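PDB 4FUV: porin protein associated with imipenem resistance from Acinetobacter baumannii, which forms an eight-stranded beta-barrel in the outer membrane and is associated with imipenem resistance, probably through a role in the uptake of ornithine and imipenem. Local coordinates for residues A[63-68]-A[111-116]; A[120-125]-A[192-197]; A[180-185]-A[196-201]. One frame throughout, in Å; residues are numbered along the deposited sequence. Where two conformers were deposited one is given.

The three contacts show how one end of a beta-barrel is built up by ordinary strand pairing and then overlaid by a short helix. Contact 1 joins two long neighbouring strands, its centre about 15 Å from that of contact 2; the two meet where Arg112 and Val114 pack on Phe120. Contacts 2 and 3 have centres about 7 Å apart, because both use helix 194-207; Glu201 of contact 3 also accepts a hydrogen bond from Asn123 N of contact 2. Contacts 1 and 3 do not touch, their nearest atoms being about 7 Å apart. Bound detergent comes to about 13 Å from the Tyr66 side chain and about 12 Å from that of Leu180.

Contact 1 (A[63-68]-A[111-116])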
ATOM      1  N   GLY A  63      -0.366 -14.948  -4.372  1.00 36.37           N
ATOM      2  CA  GLY A  63      -0.145 -16.365  -4.606  1.00 42.39           C
ATOM      3  C   GLY A  63       0.340 -17.141  -3.391  1.00 40.70           C
ATOM      4  O   GLY A  63       0.559 -18.348  -3.471  1.00 44.14           O
ATOM      5  N   SER A  64       0.523 -16.457  -2.265  1.00 35.10           N
ATOM      6  CA  SER A  64       0.898 -17.146  -1.034  1.00 34.41           C
ATOM      7  C   SER A  64      -0.214 -17.132   0.005  1.00 40.47           C
ATOM      8  O   SER A  64      -0.996 -16.182   0.104  1.00 41.53           O
ATOM      9  CB  SER A  64       2.171 -16.568  -0.412  1.00 41.05           C
ATOM     10  OG  SER A  64       3.333 -16.972  -1.109  1.00 43.85           O
ATOM     11  N   THR A  65      -0.250 -18.198   0.789  1.00 41.39           N
ATOM     12  CA  THR A  65      -1.142 -18.311   1.921  1.00 46.55           C
ATOM     13  C   THR A  65      -0.282 -18.492   3.167  1.00 49.17           C
ATOM     14  O   THR A  65       0.764 -19.149   3.118  1.00 48.57           O
ATOM     15  CB  THR A  65      -2.094 -19.506   1.715  1.00 50.90           C
ATOM     16  OG1 THR A  65      -3.345 -19.026   1.214  1.00 58.97           O
ATOM     17  CG2 THR A  65      -2.321 -20.267   2.999  1.00 56.35           C
ATOM     18  N   TYR A  66      -0.697 -17.882   4.273  1.00 45.43           N
ATOM     19  CA  TYR A  66       0.031 -18.011   5.528  1.00 37.32           C
ATOM     20  C   TYR A  66      -0.826 -18.685   6.596  1.00 43.99           C
ATOM     21  O   TYR A  66      -2.039 -18.494   6.641  1.00 55.96           O
ATOM     22  CB  TYR A  66       0.530 -16.646   6.001  1.00 30.36           C
ATOM     23  CG  TYR A  66       1.520 -16.015   5.044  1.00 45.72           C
ATOM     24  CD1 TYR A  66       1.086 -15.298   3.938  1.00 42.82           C
ATOM     25  CD2 TYR A  66       2.892 -16.151   5.240  1.00 41.92           C
ATOM     26  CE1 TYR A  66       1.981 -14.723   3.062  1.00 39.79           C
ATOM     27  CE2 TYR A  66       3.796 -15.575   4.372  1.00 45.70           C
ATOM     28  CZ  TYR A  66       3.335 -14.869   3.277  1.00 47.96           C
ATOM     29  OH  TYR A  66       4.225 -14.299   2.393  1.00 56.30           O
ATOM     30  N   ASP A  67      -0.184 -19.495   7.433  1.00 42.46           N
ATOM     31  CA  ASP A  67      -0.834 -20.127   8.572  1.00 44.87           C
ATOM     32  C   ASP A  67       0.026 -19.867   9.803  1.00 42.65           C
ATOM     33  O   ASP A  67       1.219 -20.173   9.808  1.00 37.86           O
ATOM     34  CB  ASP A  67      -0.983 -21.642   8.357  1.00 51.24           C
ATOM     35  CG  ASP A  67      -1.779 -21.989   7.105  1.00 57.06           C
ATOM     36  OD1 ASP A  67      -2.694 -21.220   6.737  1.00 57.91           O
ATOM     37  OD2 ASP A  67      -1.487 -23.041   6.485  1.00 57.51           O
ATOM     38  N   LEU A  68      -0.576 -19.304  10.847  1.00 37.63           N
ATOM     39  CA  LEU A  68       0.164 -18.943  12.054  1.00 44.26           C
ATOM     40  C   LEU A  68      -0.376 -19.658  13.298  1.00 52.26           C
ATOM     41  O   LEU A  68      -1.559 -19.549  13.633  1.00 50.39           O
ATOM     42  CB  LEU A  68       0.103 -17.432  12.270  1.00 46.96           C
ATOM     43  CG  LEU A  68       1.190 -16.679  13.051  1.00 58.32           C
ATOM     44  CD1 LEU A  68       0.806 -15.219  13.148  1.00 56.66           C
ATOM     45  CD2 LEU A  68       1.443 -17.234  14.440  1.00 64.69           C
ATOM     46  N   THR A 111       3.715 -20.927   8.606  1.00 44.89           N
ATOM     47  CA  THR A 111       3.835 -21.684   7.364  1.00 40.17           C
ATOM     48  C   THR A 111       3.374 -20.865   6.164  1.00 40.99           C
ATOM     49  O   THR A 111       2.248 -20.369   6.134  1.00 45.06           O
ATOM     50  CB  THR A 111       3.007 -22.952   7.427  1.00 39.75           C
ATOM     51  OG1 THR A 111       3.565 -23.826   8.411  1.00 41.90           O
ATOM     52  CG2 THR A 111       3.004 -23.648   6.081  1.00 49.97           C
ATOM     53  N   ARG A 112       4.252 -20.700   5.182  1.00 38.76           N
ATOM     54  CA  ARG A 112       3.876 -20.029   3.946  1.00 29.42           C
ATOM     55  C   ARG A 112       3.684 -21.049   2.826  1.00 34.76           C
ATOM     56  O   ARG A 112       4.593 -21.811   2.505  1.00 40.72           O
ATOM     57  CB  ARG A 112       4.921 -18.986   3.550  1.00 29.15           C
ATOM     58  CG  ARG A 112       4.769 -18.452   2.123  1.00 26.13           C
ATOM     59  CD  ARG A 112       5.855 -17.427   1.820  1.00 29.62           C
ATOM     60  NE  ARG A 112       5.503 -16.563   0.693  1.00 29.69           N
ATOM     61  CZ  ARG A 112       6.164 -15.454   0.365  1.00 35.00           C
ATOM     62  NH1 ARG A 112       7.214 -15.065   1.082  1.00 28.68           N
ATOM     63  NH2 ARG A 112       5.773 -14.727  -0.675  1.00 33.55           N
ATOM     64  N   ASN A 113       2.492 -21.055   2.242  1.00 38.23           N
ATOM     65  CA  ASN A 113       2.189 -21.915   1.107  1.00 41.53           C
ATOM     66  C   ASN A 113       2.185 -21.115  -0.191  1.00 41.32           C
ATOM     67  O   ASN A 113       1.352 -20.234  -0.388  1.00 44.42           O
ATOM     68  CB  ASN A 113       0.841 -22.615   1.310  1.00 39.08           C
ATOM     69  CG  ASN A 113       0.710 -23.227   2.694  1.00 50.85           C
ATOM     70  OD1 ASN A 113      -0.078 -22.756   3.530  1.00 52.33           O
ATOM     71  ND2 ASN A 113       1.495 -24.267   2.956  1.00 36.62           N
ATOM     72  N   VAL A 114       3.122 -21.420  -1.075  1.00 41.64           N
ATOM     73  CA  VAL A 114       3.250 -20.674  -2.320  1.00 40.09           C
ATOM     74  C   VAL A 114       2.608 -21.445  -3.473  1.00 35.43           C
ATOM     75  O   VAL A 114       2.987 -22.582  -3.738  1.00 42.75           O
ATOM     76  CB  VAL A 114       4.738 -20.376  -2.621  1.00 35.61           C
ATOM     77  CG1 VAL A 114       4.894 -19.566  -3.907  1.00 26.65           C
ATOM     78  CG2 VAL A 114       5.370 -19.646  -1.440  1.00 34.01           C
ATOM     79  N   ASP A 115       1.623 -20.837  -4.137  1.00 29.76           N
ATOM     80  CA  ASP A 115       0.985 -21.459  -5.298  1.00 35.60           C
ATOM     81  C   ASP A 115       2.008 -21.761  -6.375  1.00 35.43           C
ATOM     82  O   ASP A 115       3.004 -21.047  -6.523  1.00 28.48           O
ATOM     83  CB  ASP A 115      -0.067 -20.550  -5.931  1.00 42.60           C
ATOM     84  CG  ASP A 115      -1.318 -20.419  -5.099  1.00 50.99           C
ATOM     85  OD1 ASP A 115      -1.566 -21.290  -4.236  1.00 51.24           O
ATOM     86  OD2 ASP A 115      -2.061 -19.441  -5.335  1.00 49.45           O
ATOM     87  N   ALA A 116       1.740 -22.827  -7.124  1.00 35.48           N
ATOM     88  CA  ALA A 116       2.497 -23.174  -8.312  1.00 31.70           C
ATOM     89  C   ALA A 116       2.647 -21.965  -9.244  1.00 34.72           C
ATOM     90  O   ALA A 116       1.677 -21.249  -9.484  1.00 35.81           O
ATOM     91  CB  ALA A 116       1.802 -24.311  -9.042  1.00 30.09           C
TER
HETATM   92  O   HOH W   1       3.859 -15.629  -3.188  1.00 39.90           O
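Residues 64-68 and 111-114 run antiparallel, their axes 4.5 Å apart at closest approach, with Thr65–Asn113 and Asp67–Thr111 as hydrogen-bonded pairs and Ser64–Val114 and Tyr66–Arg112 as non-hydrogen-bonded ones. Past the strand end Asp115 N donates to Gly63 O at 2.8 Å. On the face carrying Ser64, Tyr66, Arg112 and Val114, the arginine meets both Ser64 and Tyr66. Its CG stands anti to the backbone N (chi1 167°) and the chain runs extended to NE, which carries the guanidinium across to the other strand. There Arg112 NE donates almost straight to Ser64 OG (2.9 Å), which lies in the guanidinium plane at its edge. A water bridges the same hydroxyl and Arg112 NH2, accepting from both. Tyr66 lies alongside the arginine and points the same way: its CE2 is 3.7 Å from Arg112 CB, while Tyr66 OH sits over the centre of one guanidinium face, 3.0 Å from Arg112 CZ, with ring and guanidinium planes 40° apart. On the opposite face, which carries Thr65, Asp67, Thr111 and Asn113, Asp67 CB and Thr111 CB are 4.3 Å apart. Asp67 OD1 is hydrogen-bonded to Ser56 OG of strand 42-56 and Thr111 OG1 to Asn137 ND2 of strand 134-144. The contact thus pairs neighbouring antiparallel strands of the beta-barrel, 64-81 and 95-114, and Phe120 of strand 119-122 packs against Arg112 and Val114.

Contact 2 (A[120-125]-A[192-197]); sequences FRVNNQ and QSLEEA
Gln125 and Gln192 are joined by a pair of hydrogen bonds in which one side-chain amide reads both polar groups of a single backbone residue. Gln192 N donates to Gln125 OE1 at 2.9 Å, and Gln125 NE2 donates to Gln192 O at 2.7 Å; each donor lies in the carbonyl plane of its acceptor, on a lone pair. The NE2 bond is the more bent of the two (142° at the hydrogen), and its acceptor is tilted from the Gln125 amide plane. With CG anti to its own backbone N (chi1 -179°) and the chain extended beyond, Gln125 reaches across to residue 192 and presents its amide to that backbone. Two bonds through one planar group restrict its rotation, and NE2 has a further partner in Thr188 OG1. The side chain of Gln192 turns to a different residue: Asn123 ND2 donates to Gln192 OE1 at 2.8 Å, the acceptor lying in the asparagine amide plane and the two amide planes 51° apart. A water donates to both Gln125 OE1 and Gln192 OE1, adding a water-mediated link between the two side chains.

The elements brought together are a beta-hairpin and the start of a helix. Val122 to Gln125 form a type I' turn linking strands 119-122 and 125-129, and Ser193 is the N-cap of helix 194-207. Ser193 and Glu196 make a capping box: Glu196 N donates to Ser193 OG, while Ser193 N donates to Glu196 OE1 on its anti lone pair.

Apolar contacts lie beside the polar group. Val122 CG1 rests 3.7 Å from Ala197 CB, on the first turn of the helix. Leu194 CD1 approaches the edge of the Phe120 ring, 4.0 Å from Phe120 CE2, with the two side chains roughly at right angles. Phe127 of strand 125-129 also packs against Val122, Leu194 and Ala197.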
ATOM      1  N   PHE A 120       8.132 -15.626  -4.966  1.00 30.63           N
ATOM      2  CA  PHE A 120       8.222 -15.394  -3.541  1.00 29.41           C
ATOM      3  C   PHE A 120       9.691 -15.107  -3.274  1.00 28.36           C
ATOM      4  O   PHE A 120      10.553 -15.430  -4.101  1.00 27.94           O
ATOM      5  CB  PHE A 120       7.738 -16.619  -2.754  1.00 34.74           C
ATOM      6  CG  PHE A 120       8.571 -17.871  -2.971  1.00 31.93           C
ATOM      7  CD1 PHE A 120       8.430 -18.625  -4.128  1.00 30.81           C
ATOM      8  CD2 PHE A 120       9.477 -18.297  -2.007  1.00 27.36           C
ATOM      9  CE1 PHE A 120       9.191 -19.765  -4.327  1.00 29.56           C
ATOM     10  CE2 PHE A 120      10.241 -19.453  -2.203  1.00 31.14           C
ATOM     11  CZ  PHE A 120      10.096 -20.180  -3.352  1.00 31.28           C
ATOM     12  N   ARG A 121       9.980 -14.512  -2.126  1.00 23.86           N
ATOM     13  CA  ARG A 121      11.325 -14.003  -1.842  1.00 30.35           C
ATOM     14  C   ARG A 121      11.857 -14.621  -0.557  1.00 35.43           C
ATOM     15  O   ARG A 121      11.146 -14.669   0.447  1.00 28.24           O
ATOM     16  CB  ARG A 121      11.275 -12.476  -1.696  1.00 31.98           C
ATOM     17  CG  ARG A 121      12.618 -11.759  -1.655  1.00 30.42           C
ATOM     18  CD  ARG A 121      12.380 -10.250  -1.887  1.00 38.83           C
ATOM     19  NE  ARG A 121      13.593  -9.436  -1.796  1.00 35.57           N
ATOM     20  CZ  ARG A 121      14.526  -9.354  -2.739  1.00 48.76           C
ATOM     21  NH1 ARG A 121      14.416 -10.062  -3.859  1.00 43.36           N
ATOM     22  NH2 ARG A 121      15.586  -8.570  -2.560  1.00 51.94           N
ATOM     23  N   VAL A 122      13.093 -15.115  -0.593  1.00 31.04           N
ATOM     24  CA  VAL A 122      13.710 -15.706   0.594  1.00 29.59           C
ATOM     25  C   VAL A 122      15.130 -15.172   0.738  1.00 26.77           C
ATOM     26  O   VAL A 122      15.932 -15.256  -0.200  1.00 24.13           O
ATOM     27  CB  VAL A 122      13.728 -17.258   0.536  1.00 38.89           C
ATOM     28  CG1 VAL A 122      14.350 -17.836   1.805  1.00 34.38           C
ATOM     29  CG2 VAL A 122      12.315 -17.809   0.351  1.00 40.19           C
ATOM     30  N   ASN A 123      15.439 -14.603   1.902  1.00 30.81           N
ATOM     31  CA  ASN A 123      16.756 -13.998   2.132  1.00 30.10           C
ATOM     32  C   ASN A 123      17.153 -13.009   1.021  1.00 34.46           C
ATOM     33  O   ASN A 123      18.280 -13.037   0.521  1.00 34.38           O
ATOM     34  CB  ASN A 123      17.820 -15.093   2.272  1.00 30.55           C
ATOM     35  CG  ASN A 123      19.139 -14.568   2.804  1.00 35.32           C
ATOM     36  OD1 ASN A 123      19.169 -13.782   3.746  1.00 35.06           O
ATOM     37  ND2 ASN A 123      20.242 -14.994   2.188  1.00 37.79           N
ATOM     38  N   ASN A 124      16.215 -12.152   0.627  1.00 40.30           N
ATOM     39  CA  ASN A 124      16.471 -11.107  -0.378  1.00 42.09           C
ATOM     40  C   ASN A 124      16.784 -11.646  -1.768  1.00 41.73           C
ATOM     41  O   ASN A 124      17.431 -10.978  -2.577  1.00 43.23           O
ATOM     42  CB  ASN A 124      17.575 -10.143   0.088  1.00 46.79           C
ATOM     43  CG  ASN A 124      17.239  -9.478   1.408  1.00 48.96           C
ATOM     44  OD1 ASN A 124      16.083  -9.150   1.665  1.00 51.23           O
ATOM     45  ND2 ASN A 124      18.241  -9.303   2.261  1.00 51.15           N
ATOM     46  N   GLN A 125      16.324 -12.862  -2.035  1.00 36.19           N
ATOM     47  CA  GLN A 125      16.458 -13.454  -3.357  1.00 40.19           C
ATOM     48  C   GLN A 125      15.088 -13.911  -3.834  1.00 32.92           C
ATOM     49  O   GLN A 125      14.296 -14.462  -3.058  1.00 26.11           O
ATOM     50  CB  GLN A 125      17.446 -14.621  -3.350  1.00 34.63           C
ATOM     51  CG  GLN A 125      17.642 -15.248  -4.722  1.00 36.78           C
ATOM     52  CD  GLN A 125      18.699 -16.340  -4.744  1.00 39.11           C
ATOM     53  OE1 GLN A 125      19.736 -16.234  -4.087  1.00 43.74           O
ATOM     54  NE2 GLN A 125      18.450 -17.388  -5.527  1.00 39.32           N
ATOM     55  N   GLN A 192      21.941 -18.111  -4.477  1.00 28.80           N
ATOM     56  CA  GLN A 192      21.614 -19.185  -3.552  1.00 28.67           C
ATOM     57  C   GLN A 192      20.562 -20.116  -4.107  1.00 29.46           C
ATOM     58  O   GLN A 192      19.647 -19.694  -4.807  1.00 36.07           O
ATOM     59  CB  GLN A 192      21.067 -18.590  -2.234  1.00 27.86           C
ATOM     60  CG  GLN A 192      22.110 -17.847  -1.407  1.00 37.32           C
ATOM     61  CD  GLN A 192      21.566 -17.353  -0.064  1.00 41.52           C
ATOM     62  OE1 GLN A 192      20.570 -16.620  -0.006  1.00 32.16           O
ATOM     63  NE2 GLN A 192      22.221 -17.759   1.020  1.00 39.74           N
ATOM     64  N   SER A 193      20.672 -21.389  -3.759  1.00 29.03           N
ATOM     65  CA  SER A 193      19.568 -22.310  -3.963  1.00 29.63           C
ATOM     66  C   SER A 193      18.515 -22.012  -2.902  1.00 32.15           C
ATOM     67  O   SER A 193      18.800 -21.345  -1.897  1.00 39.80           O
ATOM     68  CB  SER A 193      20.049 -23.741  -3.776  1.00 31.93           C
ATOM     69  OG  SER A 193      20.421 -23.934  -2.421  1.00 33.56           O
ATOM     70  N   LEU A 194      17.303 -22.506  -3.122  1.00 27.75           N
ATOM     71  CA  LEU A 194      16.216 -22.338  -2.157  1.00 27.10           C
ATOM     72  C   LEU A 194      16.618 -22.811  -0.759  1.00 33.34           C
ATOM     73  O   LEU A 194      16.362 -22.116   0.225  1.00 32.52           O
ATOM     74  CB  LEU A 194      14.968 -23.099  -2.626  1.00 28.86           C
ATOM     75  CG  LEU A 194      13.744 -23.003  -1.707  1.00 36.27           C
ATOM     76  CD1 LEU A 194      13.480 -21.547  -1.344  1.00 31.38           C
ATOM     77  CD2 LEU A 194      12.527 -23.602  -2.394  1.00 30.74           C
ATOM     78  N   GLU A 195      17.244 -23.992  -0.681  1.00 28.09           N
ATOM     79  CA  GLU A 195      17.655 -24.569   0.601  1.00 36.38           C
ATOM     80  C   GLU A 195      18.625 -23.650   1.348  1.00 39.39           C
ATOM     81  O   GLU A 195      18.510 -23.459   2.556  1.00 43.53           O
ATOM     82  CB  GLU A 195      18.286 -25.959   0.409  1.00 29.58           C
ATOM     83  CG  GLU A 195      17.303 -27.067   0.070  1.00 43.75           C
ATOM     84  CD  GLU A 195      16.934 -27.135  -1.422  1.00 54.45           C
ATOM     85  OE1 GLU A 195      17.402 -26.289  -2.228  1.00 45.10           O
ATOM     86  OE2 GLU A 195      16.163 -28.051  -1.784  1.00 61.60           O
ATOM     87  N   GLU A 196      19.567 -23.067   0.617  1.00 36.14           N
ATOM     88  CA  GLU A 196      20.561 -22.195   1.220  1.00 34.12           C
ATOM     89  C   GLU A 196      19.961 -20.866   1.637  1.00 29.03           C
ATOM     90  O   GLU A 196      20.346 -20.293   2.656  1.00 33.13           O
ATOM     91  CB  GLU A 196      21.694 -21.944   0.229  1.00 34.44           C
ATOM     92  CG  GLU A 196      22.549 -23.167  -0.023  1.00 34.26           C
ATOM     93  CD  GLU A 196      23.475 -22.986  -1.212  1.00 43.64           C
ATOM     94  OE1 GLU A 196      23.070 -22.316  -2.186  1.00 45.77           O
ATOM     95  OE2 GLU A 196      24.606 -23.510  -1.170  1.00 47.91           O
ATOM     96  N   ALA A 197      19.047 -20.362   0.818  1.00 30.19           N
ATOM     97  CA  ALA A 197      18.371 -19.117   1.124  1.00 36.77           C
ATOM     98  C   ALA A 197      17.576 -19.313   2.424  1.00 35.88           C
ATOM     99  O   ALA A 197      17.641 -18.478   3.330  1.00 29.91           O
ATOM    100  CB  ALA A 197      17.463 -18.684  -0.038  1.00 25.64           C
TER
HETATM  101  O   HOH W   2      20.787 -15.074  -1.981  1.00 52.95           O

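Contact 3 (A[180-185]-A[196-201])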
ATOM      1  N   LEU A 180      13.834 -23.553  10.341  1.00 26.11           N
ATOM      2  CA  LEU A 180      13.181 -23.184   9.096  1.00 34.94           C
ATOM      3  C   LEU A 180      13.412 -24.325   8.112  1.00 34.37           C
ATOM      4  O   LEU A 180      14.516 -24.837   8.027  1.00 39.44           O
ATOM      5  CB  LEU A 180      13.820 -21.911   8.545  1.00 34.99           C
ATOM      6  CG  LEU A 180      13.010 -20.629   8.515  1.00 47.67           C
ATOM      7  CD1 LEU A 180      13.841 -19.502   7.922  1.00 39.27           C
ATOM      8  CD2 LEU A 180      11.751 -20.857   7.703  1.00 62.97           C
ATOM      9  N   VAL A 181      12.373 -24.729   7.390  1.00 33.49           N
ATOM     10  CA  VAL A 181      12.485 -25.808   6.411  1.00 33.17           C
ATOM     11  C   VAL A 181      11.547 -25.531   5.239  1.00 33.28           C
ATOM     12  O   VAL A 181      10.446 -25.003   5.423  1.00 37.31           O
ATOM     13  CB  VAL A 181      12.155 -27.182   7.044  1.00 33.78           C
ATOM     14  CG1 VAL A 181      10.747 -27.184   7.610  1.00 41.23           C
ATOM     15  CG2 VAL A 181      12.327 -28.307   6.028  1.00 48.30           C
ATOM     16  N   SER A 182      11.990 -25.855   4.029  1.00 33.48           N
ATOM     17  CA  SER A 182      11.150 -25.694   2.851  1.00 27.37           C
ATOM     18  C   SER A 182      10.907 -27.060   2.243  1.00 32.53           C
ATOM     19  O   SER A 182      11.692 -27.978   2.443  1.00 33.47           O
ATOM     20  CB  SER A 182      11.819 -24.777   1.814  1.00 29.33           C
ATOM     21  OG  SER A 182      12.911 -25.430   1.173  1.00 35.45           O
ATOM     22  N   SER A 183       9.802 -27.192   1.523  1.00 33.52           N
ATOM     23  CA  SER A 183       9.567 -28.351   0.694  1.00 37.49           C
ATOM     24  C   SER A 183       9.096 -27.849  -0.662  1.00 35.84           C
ATOM     25  O   SER A 183       8.477 -26.780  -0.758  1.00 36.90           O
ATOM     26  CB  SER A 183       8.529 -29.276   1.328  1.00 44.05           C
ATOM     27  OG  SER A 183       7.309 -28.595   1.542  1.00 58.03           O
ATOM     28  N   GLY A 184       9.400 -28.613  -1.703  1.00 31.80           N
ATOM     29  CA  GLY A 184       9.052 -28.240  -3.060  1.00 35.13           C
ATOM     30  C   GLY A 184      10.243 -27.682  -3.813  1.00 33.84           C
ATOM     31  O   GLY A 184      11.296 -27.415  -3.242  1.00 34.42           O
ATOM     32  N   SER A 185      10.078 -27.490  -5.109  1.00 29.59           N
ATOM     33  CA  SER A 185      11.159 -27.011  -5.950  0.58 30.79           C
ATOM     34  C   SER A 185      10.835 -25.626  -6.476  1.00 30.55           C
ATOM     35  O   SER A 185       9.666 -25.279  -6.633  1.00 28.50           O
ATOM     36  CB  SER A 185      11.390 -27.962  -7.133  0.58 34.97           C
ATOM     37  OG  SER A 185      11.997 -29.175  -6.723  0.58 38.23           O
ATOM     38  N   GLU A 196      19.567 -23.067   0.617  1.00 36.14           N
ATOM     39  CA  GLU A 196      20.561 -22.195   1.220  1.00 34.12           C
ATOM     40  C   GLU A 196      19.961 -20.866   1.637  1.00 29.03           C
ATOM     41  O   GLU A 196      20.346 -20.293   2.656  1.00 33.13           O
ATOM     42  CB  GLU A 196      21.694 -21.944   0.229  1.00 34.44           C
ATOM     43  CG  GLU A 196      22.549 -23.167  -0.023  1.00 34.26           C
ATOM     44  CD  GLU A 196      23.475 -22.986  -1.212  1.00 43.64           C
ATOM     45  OE1 GLU A 196      23.070 -22.316  -2.186  1.00 45.77           O
ATOM     46  OE2 GLU A 196      24.606 -23.510  -1.170  1.00 47.91           O
ATOM     47  N   ALA A 197      19.047 -20.362   0.818  1.00 30.19           N
ATOM     48  CA  ALA A 197      18.371 -19.117   1.124  1.00 36.77           C
ATOM     49  C   ALA A 197      17.576 -19.313   2.424  1.00 35.88           C
ATOM     50  O   ALA A 197      17.641 -18.478   3.330  1.00 29.91           O
ATOM     51  CB  ALA A 197      17.463 -18.684  -0.038  1.00 25.64           C
ATOM     52  N   VAL A 198      16.870 -20.438   2.530  1.00 31.93           N
ATOM     53  CA  VAL A 198      16.086 -20.737   3.737  1.00 33.87           C
ATOM     54  C   VAL A 198      16.948 -20.802   5.004  1.00 32.47           C
ATOM     55  O   VAL A 198      16.640 -20.159   6.011  1.00 42.38           O
ATOM     56  CB  VAL A 198      15.269 -22.037   3.578  1.00 33.28           C
ATOM     57  CG1 VAL A 198      14.750 -22.505   4.913  1.00 33.76           C
ATOM     58  CG2 VAL A 198      14.110 -21.807   2.616  1.00 36.77           C
ATOM     59  N   ASN A 199      18.031 -21.568   4.935  1.00 26.48           N
ATOM     60  CA  ASN A 199      19.045 -21.637   5.994  1.00 28.89           C
ATOM     61  C   ASN A 199      19.723 -20.307   6.299  1.00 31.95           C
ATOM     62  O   ASN A 199      20.118 -20.056   7.436  1.00 34.53           O
ATOM     63  CB  ASN A 199      20.124 -22.663   5.621  1.00 35.29           C
ATOM     64  CG  ASN A 199      19.605 -24.077   5.645  1.00 51.02           C
ATOM     65  OD1 ASN A 199      18.597 -24.360   6.292  1.00 57.61           O
ATOM     66  ND2 ASN A 199      20.294 -24.980   4.949  1.00 53.68           N
ATOM     67  N   ALA A 200      19.890 -19.472   5.276  1.00 34.13           N
ATOM     68  CA  ALA A 200      20.446 -18.144   5.485  1.00 34.66           C
ATOM     69  C   ALA A 200      19.506 -17.351   6.379  1.00 34.96           C
ATOM     70  O   ALA A 200      19.947 -16.682   7.308  1.00 38.12           O
ATOM     71  CB  ALA A 200      20.639 -17.429   4.180  1.00 37.07           C
ATOM     72  N   GLU A 201      18.208 -17.451   6.097  1.00 30.37           N
ATOM     73  CA  GLU A 201      17.194 -16.756   6.889  1.00 30.67           C
ATOM     74  C   GLU A 201      17.106 -17.283   8.319  1.00 28.06           C
ATOM     75  O   GLU A 201      16.961 -16.509   9.252  1.00 31.59           O
ATOM     76  CB  GLU A 201      15.833 -16.800   6.207  1.00 26.48           C
ATOM     77  CG  GLU A 201      15.521 -15.501   5.467  1.00 47.64           C
ATOM     78  CD  GLU A 201      14.103 -15.456   4.956  1.00 52.89           C
ATOM     79  OE1 GLU A 201      13.769 -14.534   4.184  1.00 52.80           O
ATOM     80  OE2 GLU A 201      13.321 -16.347   5.333  1.00 62.50           O
TER
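The contact belongs to helix 194-207, which comes just before the last barrel strand 213-224 and covers part of strand 177-187 near one end of the beta-barrel. The short segments run nearly antiparallel, 161° between their directions, with axes 7.8 Å apart at closest approach.

Val198 is the helix residue at the centre, and its two methyls reach different residues of the strand. CG1, anti to the backbone N (chi1 166°), meets Leu180 CB at 3.8 Å; CG2, beside that nitrogen, touches Ser182 CB, also at 3.8 Å. The valine thus straddles two strand residues that point to the same side, Leu180 and Ser182, while Val181 between them points away and packs on Asn137 of strand 134-144. Leu180 stretches along the helix in return. Its chi1 of -112° lies away from the usual staggered positions, and it brings CD1 to 3.5 Å from Val198 O and 3.8 Å from Glu201 CB, one turn further along. The leucine touches Glu201 mainly at the aliphatic base of that side chain, which crosses it obliquely; the carboxylate has its main partner in Asn123. Leu180 also packs on Ile136 and Ala202, and Val198 on Val122 of strand 119-122.

Between these two segments the union rests on aliphatic groups meeting each other and, for Leu180 CD1, a backbone carbonyl. The fit here is probably one of shape and apolar burial, while one directional bond to the helix, Asn123 N to Glu201 OE1, comes from the hairpin turn.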